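Local atomic coordinates of terminal uridylyltransferase 1 (Trypanosoma brucei, PDB entry 5HZD), a protein that adds uridines from UTP to the 3' ends of guide RNAs, ribosomal RNAs and some mRNAs during mitochondrial RNA editing in trypanosomes. Residues 485-488 / 489-493. Numbering follows the deposited sequence.
Sequences LRVR and TELYR. With SO4 (sulfate ion), chain E.
Thr489 meets Leu485 twice: its N and its OG1 both donate to Leu485 O, OG1 at 2.8 Å, and they arrive from opposite faces of the carbonyl plane. The hydroxyl can turn back on the preceding turn because OG1 sits beside the backbone N, anti to the carbonyl carbon (chi1 -63°). One residue further, Glu490 N donates to Arg486 O at 3.2 Å, and a water donates to both Arg486 O and Glu490 OE2, tying the carboxylate to the same carbonyl. Arg493 grips that carboxylate side-on in a salt bridge, NE on Glu490 OE1 and NH2 on Glu490 OE2, the latter at 2.8 Å. Both oxygens lie in the guanidinium plane, whereas the nitrogens reach them on the syn side, just over 30° out of the carboxylate plane; two nearly straight bonds thus fix the turn of one group against the other. Arg493 NH1 donates to O2 of a sulfate, probably from the crystallisation liquor, which Arg39 also binds.

These are i to i+3 and i+4 contacts of helix 481-497, which runs between helix 37-47, following the zinc finger, and helices 310-324 and 385-409. Leu491 lies alongside Val487 (CD1 to CG1 4.1 Å) and packs on Phe403 and Tyr406. Arg488 NH2 comes within 3.4 Å of Tyr492 OH, too poorly angled for a hydrogen bond, and bonds Ser407 O weakly; Tyr492 OH is hydrogen-bonded to Arg41, and Arg486 NH1 reaches Leu33 O.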
loop_
_atom_site.group_PDB
_atom_site.type_symbol
_atom_site.label_atom_id
_atom_site.label_comp_id
_atom_site.label_asym_id
_atom_site.label_seq_id
_atom_site.Cartn_x
_atom_site.Cartn_y
_atom_site.Cartn_z
ATOM N N LEU A 485 -23.812 10.222 3.138
ATOM C CA LEU A 485 -24.245 11.311 2.269
ATOM C C LEU A 485 -23.072 12.267 2.026
ATOM O O LEU A 485 -23.021 12.922 0.977
ATOM C CB LEU A 485 -25.461 12.024 2.856
ATOM C CG LEU A 485 -26.696 11.091 2.863
ATOM C CD1 LEU A 485 -27.941 11.837 3.328
ATOM C CD2 LEU A 485 -26.919 10.442 1.475
ATOM N N ARG A 486 -22.138 12.343 2.976
ATOM C CA ARG A 486 -20.863 13.028 2.717
ATOM C C ARG A 486 -20.105 12.355 1.575
ATOM O O ARG A 486 -19.536 13.031 0.713
ATOM C CB ARG A 486 -20.001 13.135 3.993
ATOM C CG ARG A 486 -20.634 14.060 5.037
ATOM C CD ARG A 486 -19.893 14.035 6.384
ATOM N NE ARG A 486 -18.513 14.493 6.231
ATOM C CZ ARG A 486 -18.159 15.774 6.282
ATOM N NH1 ARG A 486 -19.085 16.703 6.481
ATOM N NH2 ARG A 486 -16.886 16.128 6.130
ATOM N N VAL A 487 -20.103 11.028 1.544
ATOM C CA VAL A 487 -19.469 10.295 0.459
ATOM C C VAL A 487 -20.189 10.554 -0.864
ATOM O O VAL A 487 -19.560 10.875 -1.871
ATOM C CB VAL A 487 -19.433 8.781 0.744
ATOM C CG1 VAL A 487 -18.862 8.036 -0.469
ATOM C CG2 VAL A 487 -18.551 8.518 1.975
ATOM N N ARG A 488 -21.513 10.411 -0.866
ATOM C CA ARG A 488 -22.278 10.682 -2.079
ATOM C C ARG A 488 -22.026 12.096 -2.585
ATOM O O ARG A 488 -21.969 12.311 -3.797
ATOM C CB ARG A 488 -23.778 10.477 -1.860
ATOM C CG ARG A 488 -24.188 9.012 -1.566
ATOM C CD ARG A 488 -23.812 8.014 -2.679
ATOM N NE ARG A 488 -24.518 8.291 -3.933
ATOM C CZ ARG A 488 -25.767 7.908 -4.216
ATOM N NH1 ARG A 488 -26.515 7.230 -3.334
ATOM N NH2 ARG A 488 -26.282 8.198 -5.402
ATOM N N THR A 489 -21.923 13.066 -1.677
ATOM C CA THR A 489 -21.621 14.455 -2.066
ATOM C C THR A 489 -20.361 14.521 -2.907
ATOM O O THR A 489 -20.348 15.162 -3.981
ATOM C CB THR A 489 -21.395 15.384 -0.850
ATOM O OG1 THR A 489 -22.597 15.460 -0.076
ATOM C CG2 THR A 489 -21.049 16.799 -1.287
ATOM N N GLU A 490 -19.310 13.860 -2.421
ATOM C CA GLU A 490 -18.030 13.886 -3.131
ATOM C C GLU A 490 -18.082 13.162 -4.477
ATOM O O GLU A 490 -17.388 13.574 -5.429
ATOM C CB GLU A 490 -16.883 13.362 -2.254
ATOM C CG GLU A 490 -16.671 14.177 -0.951
ATOM C CD GLU A 490 -16.503 15.684 -1.170
ATOM O OE1 GLU A 490 -15.897 16.115 -2.187
ATOM O OE2 GLU A 490 -17.006 16.477 -0.314
ATOM N N LEU A 491 -18.899 12.118 -4.593
ATOM C CA LEU A 491 -19.014 11.449 -5.897
ATOM C C LEU A 491 -19.706 12.389 -6.893
ATOM O O LEU A 491 -19.287 12.471 -8.060
ATOM C CB LEU A 491 -19.777 10.138 -5.729
ATOM C CG LEU A 491 -18.968 9.069 -5.006
ATOM C CD1 LEU A 491 -19.906 7.989 -4.480
ATOM C CD2 LEU A 491 -17.914 8.441 -5.930
ATOM N N TYR A 492 -20.733 13.126 -6.456
ATOM C CA TYR A 492 -21.361 14.092 -7.363
ATOM C C TYR A 492 -20.362 15.166 -7.733
ATOM O O TYR A 492 -20.328 15.599 -8.886
ATOM C CB TYR A 492 -22.582 14.797 -6.732
ATOM C CG TYR A 492 -23.755 13.926 -6.431
ATOM C CD1 TYR A 492 -24.354 13.168 -7.427
ATOM C CD2 TYR A 492 -24.302 13.903 -5.153
ATOM C CE1 TYR A 492 -25.459 12.367 -7.147
ATOM C CE2 TYR A 492 -25.400 13.106 -4.854
ATOM C CZ TYR A 492 -25.974 12.353 -5.856
ATOM O OH TYR A 492 -27.060 11.549 -5.575
ATOM N N ARG A 493 -19.559 15.632 -6.762
ATOM C CA ARG A 493 -18.611 16.703 -7.002
ATOM C C ARG A 493 -17.565 16.233 -8.019
ATOM O O ARG A 493 -17.199 16.997 -8.931
ATOM C CB ARG A 493 -17.952 17.138 -5.697
ATOM C CG ARG A 493 -17.246 18.461 -5.820
ATOM C CD ARG A 493 -16.372 18.852 -4.646
ATOM N NE ARG A 493 -16.913 18.525 -3.331
ATOM C CZ ARG A 493 -17.732 19.284 -2.602
ATOM N NH1 ARG A 493 -18.198 20.467 -3.023
ATOM N NH2 ARG A 493 -18.103 18.831 -1.420
HETATM S S SO4 E . -18.651 23.175 -5.205
HETATM O O1 SO4 E . -18.948 23.193 -3.772
HETATM O O2 SO4 E . -18.260 21.823 -5.628
HETATM O O3 SO4 E . -17.551 24.105 -5.468
HETATM O O4 SO4 E . -19.848 23.598 -5.933
HETATM O O HOH W 1 -18.206 15.589 1.779
#